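Local coordinates for putative general stress protein 26 (Jannaschia sp., PDB 2QEA) that is of unconfirmed function but belongs to the pyridoxamine 5'-phosphate oxidase-like family and is probably a flavin-binding oxidoreductase of the general stress protein 26 type, at residues L21-M32 / L54-P64. Numbering follows the deposited sequence.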
loop_
_atom_site.group_PDB
_atom_site.type_symbol
_atom_site.label_atom_id
_atom_site.label_comp_id
_atom_site.label_asym_id
_atom_site.label_seq_id
_atom_site.Cartn_x
_atom_site.Cartn_y
_atom_site.Cartn_z
ATOM N N LEU A 21 4.666 -3.306 -5.963
ATOM C CA LEU A 21 5.902 -3.153 -6.753
ATOM C C LEU A 21 5.637 -2.900 -8.236
ATOM O O LEU A 21 4.646 -3.379 -8.789
ATOM C CB LEU A 21 6.746 -4.423 -6.606
ATOM C CG LEU A 21 8.148 -4.498 -7.225
ATOM C CD1 LEU A 21 9.070 -3.416 -6.675
ATOM C CD2 LEU A 21 8.735 -5.880 -6.973
ATOM N N GLY A 22 6.552 -2.170 -8.874
ATOM C CA GLY A 22 6.442 -1.860 -10.299
ATOM C C GLY A 22 7.650 -1.151 -10.892
ATOM O O GLY A 22 8.399 -0.482 -10.173
ATOM N N ILE A 23 7.829 -1.320 -12.204
ATOM C CA ILE A 23 8.901 -0.676 -12.976
ATOM C C ILE A 23 8.317 0.644 -13.474
ATOM O O ILE A 23 7.186 0.662 -13.967
ATOM C CB ILE A 23 9.361 -1.556 -14.172
ATOM C CG1 ILE A 23 9.869 -2.916 -13.673
ATOM C CG2 ILE A 23 10.453 -0.855 -14.976
ATOM C CD1 ILE A 23 10.272 -3.873 -14.766
ATOM N N LYS A 24 9.077 1.736 -13.347
ATOM C CA LYS A 24 8.602 3.078 -13.748
ATOM C C LYS A 24 8.317 3.183 -15.247
ATOM O O LYS A 24 9.144 2.777 -16.066
ATOM C CB LYS A 24 9.581 4.175 -13.322
ATOM C CG LYS A 24 9.642 4.379 -11.822
ATOM C CD LYS A 24 10.515 5.571 -11.463
ATOM C CE LYS A 24 10.500 5.853 -9.969
ATOM N NZ LYS A 24 9.141 6.251 -9.478
ATOM N N GLY A 25 7.140 3.715 -15.581
ATOM C CA GLY A 25 6.696 3.859 -16.968
ATOM C C GLY A 25 6.241 2.582 -17.664
ATOM O O GLY A 25 6.121 2.575 -18.892
ATOM N N GLN A 26 5.988 1.516 -16.893
ATOM C CA GLN A 26 5.538 0.215 -17.415
ATOM C C GLN A 26 4.396 -0.339 -16.557
ATOM O O GLN A 26 4.633 -0.917 -15.495
ATOM C CB GLN A 26 6.700 -0.784 -17.463
ATOM C CG GLN A 26 7.792 -0.424 -18.472
ATOM C CD GLN A 26 8.947 -1.424 -18.510
ATOM O OE1 GLN A 26 8.922 -2.463 -17.845
ATOM N NE2 GLN A 26 9.968 -1.107 -19.297
ATOM N N GLY A 27 3.163 -0.127 -17.018
ATOM C CA GLY A 27 1.962 -0.610 -16.337
ATOM C C GLY A 27 1.712 0.019 -14.978
ATOM O O GLY A 27 2.217 1.108 -14.680
ATOM N N ARG A 28 0.929 -0.684 -14.162
ATOM C CA ARG A 28 0.589 -0.266 -12.801
ATOM C C ARG A 28 1.303 -1.133 -11.767
ATOM O O ARG A 28 1.921 -2.147 -12.108
ATOM C CB ARG A 28 -0.925 -0.337 -12.601
ATOM C CG ARG A 28 -1.700 0.632 -13.481
ATOM C CD ARG A 28 -3.124 0.793 -12.986
ATOM N NE ARG A 28 -3.902 1.716 -13.812
ATOM C CZ ARG A 28 -4.537 1.414 -14.952
ATOM N NH1 ARG A 28 -4.512 0.183 -15.483
ATOM N NH2 ARG A 28 -5.209 2.374 -15.588
ATOM N N LEU A 29 1.228 -0.709 -10.506
ATOM C CA LEU A 29 1.834 -1.441 -9.387
ATOM C C LEU A 29 0.982 -2.679 -9.074
ATOM O O LEU A 29 -0.251 -2.601 -9.115
ATOM C CB LEU A 29 1.936 -0.557 -8.137
ATOM C CG LEU A 29 2.716 0.761 -8.228
ATOM C CD1 LEU A 29 2.470 1.608 -6.983
ATOM C CD2 LEU A 29 4.203 0.510 -8.429
ATOM N N ILE A 30 1.646 -3.804 -8.777
ATOM C CA ILE A 30 0.987 -5.084 -8.436
ATOM C C ILE A 30 1.446 -5.574 -7.053
ATOM O O ILE A 30 2.577 -5.269 -6.649
ATOM C CB ILE A 30 1.232 -6.181 -9.519
ATOM C CG1 ILE A 30 2.724 -6.537 -9.669
ATOM C CG2 ILE A 30 0.650 -5.728 -10.857
ATOM C CD1 ILE A 30 2.985 -7.679 -10.641
ATOM N N PRO A 31 0.590 -6.347 -6.335
ATOM C CA PRO A 31 0.982 -6.843 -5.009
ATOM C C PRO A 31 2.091 -7.911 -5.056
ATOM O O PRO A 31 2.005 -8.848 -5.856
ATOM C CB PRO A 31 -0.322 -7.429 -4.453
ATOM C CG PRO A 31 -1.083 -7.829 -5.646
ATOM C CD PRO A 31 -0.771 -6.801 -6.690
HETATM N N MSE A 32 3.122 -7.729 -4.225
HETATM C CA MSE A 32 4.271 -8.649 -4.096
HETATM C C MSE A 32 4.616 -8.842 -2.614
HETATM O O MSE A 32 4.255 -8.005 -1.787
HETATM C CB MSE A 32 5.495 -8.082 -4.816
HETATM C CG MSE A 32 5.320 -7.852 -6.307
HETATM SE SE MSE A 32 5.099 -9.499 -7.309
HETATM C CE MSE A 32 6.922 -10.174 -7.148
ATOM N N LEU A 54 7.290 -8.162 -14.528
ATOM C CA LEU A 54 8.425 -7.666 -13.721
ATOM C C LEU A 54 9.731 -8.415 -14.031
ATOM O O LEU A 54 10.793 -7.791 -14.099
ATOM C CB LEU A 54 8.132 -7.742 -12.212
ATOM C CG LEU A 54 7.051 -6.820 -11.645
ATOM C CD1 LEU A 54 6.782 -7.166 -10.187
ATOM C CD2 LEU A 54 7.437 -5.348 -11.792
ATOM N N ALA A 55 9.639 -9.738 -14.215
ATOM C CA ALA A 55 10.797 -10.579 -14.561
ATOM C C ALA A 55 11.329 -10.230 -15.953
ATOM O O ALA A 55 12.526 -9.977 -16.116
ATOM C CB ALA A 55 10.439 -12.061 -14.490
ATOM N N LYS A 56 10.428 -10.209 -16.938
ATOM C CA LYS A 56 10.780 -9.843 -18.324
ATOM C C LYS A 56 11.263 -8.391 -18.449
ATOM O O LYS A 56 12.135 -8.106 -19.268
ATOM C CB LYS A 56 9.609 -10.097 -19.288
ATOM C CG LYS A 56 9.245 -11.577 -19.453
ATOM C CD LYS A 56 8.160 -11.822 -20.508
ATOM C CE LYS A 56 6.813 -11.197 -20.144
ATOM N NZ LYS A 56 5.740 -11.593 -21.103
ATOM N N GLY A 57 10.697 -7.492 -17.639
ATOM C CA GLY A 57 11.082 -6.076 -17.621
ATOM C C GLY A 57 12.509 -5.800 -17.165
ATOM O O GLY A 57 13.121 -4.833 -17.623
ATOM N N VAL A 58 13.026 -6.644 -16.264
ATOM C CA VAL A 58 14.400 -6.538 -15.734
ATOM C C VAL A 58 15.361 -7.617 -16.285
ATOM O O VAL A 58 16.465 -7.780 -15.752
ATOM C CB VAL A 58 14.406 -6.568 -14.169
ATOM C CG1 VAL A 58 13.514 -5.465 -13.611
ATOM C CG2 VAL A 58 13.984 -7.937 -13.621
ATOM N N ALA A 59 14.957 -8.325 -17.351
ATOM C CA ALA A 59 15.777 -9.387 -17.973
ATOM C C ALA A 59 17.031 -8.831 -18.658
ATOM O O ALA A 59 18.115 -9.398 -18.513
ATOM C CB ALA A 59 14.947 -10.200 -18.971
ATOM N N ALA A 60 16.868 -7.733 -19.400
ATOM C CA ALA A 60 17.984 -7.052 -20.078
ATOM C C ALA A 60 18.961 -6.375 -19.098
ATOM O O ALA A 60 20.160 -6.319 -19.372
ATOM C CB ALA A 60 17.461 -6.031 -21.090
ATOM N N GLY A 61 18.446 -5.868 -17.974
ATOM C CA GLY A 61 19.273 -5.213 -16.942
ATOM C C GLY A 61 18.472 -4.426 -15.907
ATOM O O GLY A 61 17.238 -4.426 -15.966
ATOM N N PRO A 62 19.161 -3.770 -14.937
ATOM C CA PRO A 62 18.489 -2.952 -13.907
ATOM C C PRO A 62 17.626 -1.810 -14.472
ATOM O O PRO A 62 18.044 -1.144 -15.431
ATOM C CB PRO A 62 19.655 -2.385 -13.084
ATOM C CG PRO A 62 20.772 -3.315 -13.312
ATOM C CD PRO A 62 20.621 -3.798 -14.721
ATOM N N GLN A 63 16.441 -1.613 -13.883
ATOM C CA GLN A 63 15.471 -0.588 -14.300
ATOM C C GLN A 63 14.978 0.243 -13.108
ATOM O O GLN A 63 14.839 -0.313 -12.014
ATOM C CB GLN A 63 14.250 -1.261 -14.940
ATOM C CG GLN A 63 14.516 -1.967 -16.267
ATOM C CD GLN A 63 14.867 -1.027 -17.409
ATOM O OE1 GLN A 63 14.523 0.158 -17.398
ATOM N NE2 GLN A 63 15.543 -1.562 -18.414
ATOM N N PRO A 64 14.721 1.567 -13.306
ATOM C CA PRO A 64 14.118 2.374 -12.228
ATOM C C PRO A 64 12.751 1.807 -11.824
ATOM O O PRO A 64 11.944 1.471 -12.699
ATOM C CB PRO A 64 13.964 3.766 -12.861
ATOM C CG PRO A 64 14.946 3.797 -13.958
ATOM C CD PRO A 64 15.009 2.404 -14.491
#
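L54, on the short helix 53-57, sets its forked end on one face of the paired strands 19-23 and 30-32. The two methyls of the fork take different partners: CD1 meets I30 CD1 tip to tip at 3.9 Å and also touches L21 CD2 and the selenium of M32 (selenomethionine), while CD2 rests 3.9 Å from G22 CA and against I23 CG1. I23 carries the apolar surface on toward the helix end. Its extended CG1 arm (chi2 177°) sets CD1 3.7 Å from G57 CA and beside V58 CG1, and its other branch, CG2, packs on Q63 CB at 3.8 Å. A side chain on G57 would run into I23 CD1, and the bare backbone there lets the isoleucine lie close. Cut back to an alanine, I23 would lose CG1, CG2 and CD1, which would probably leave a gap beside G57 and V58 and take away the surface that Q63 CB and L54 CD2 rest on.

The helix end packs on one face of this antiparallel pair, in what is probably the split-barrel fold of this family; L54 and V58 also reach L117 of strand 114-129. The link between the strands begins with a type II turn from I23 to Q26, and strand 63-71 runs antiparallel to strand 19-23 on the flank away from 30-32.

At that edge K24 N donates to P64 O, 3.0 Å away and nearly straight at 165°, though tilted 27° from the carbonyl plane. The K24 side chain runs at about a right angle to that of P64, with CB and CG against the carbonyl oxygen and CD 4.1 Å from P64 CB, before NZ forms a salt bridge with D81.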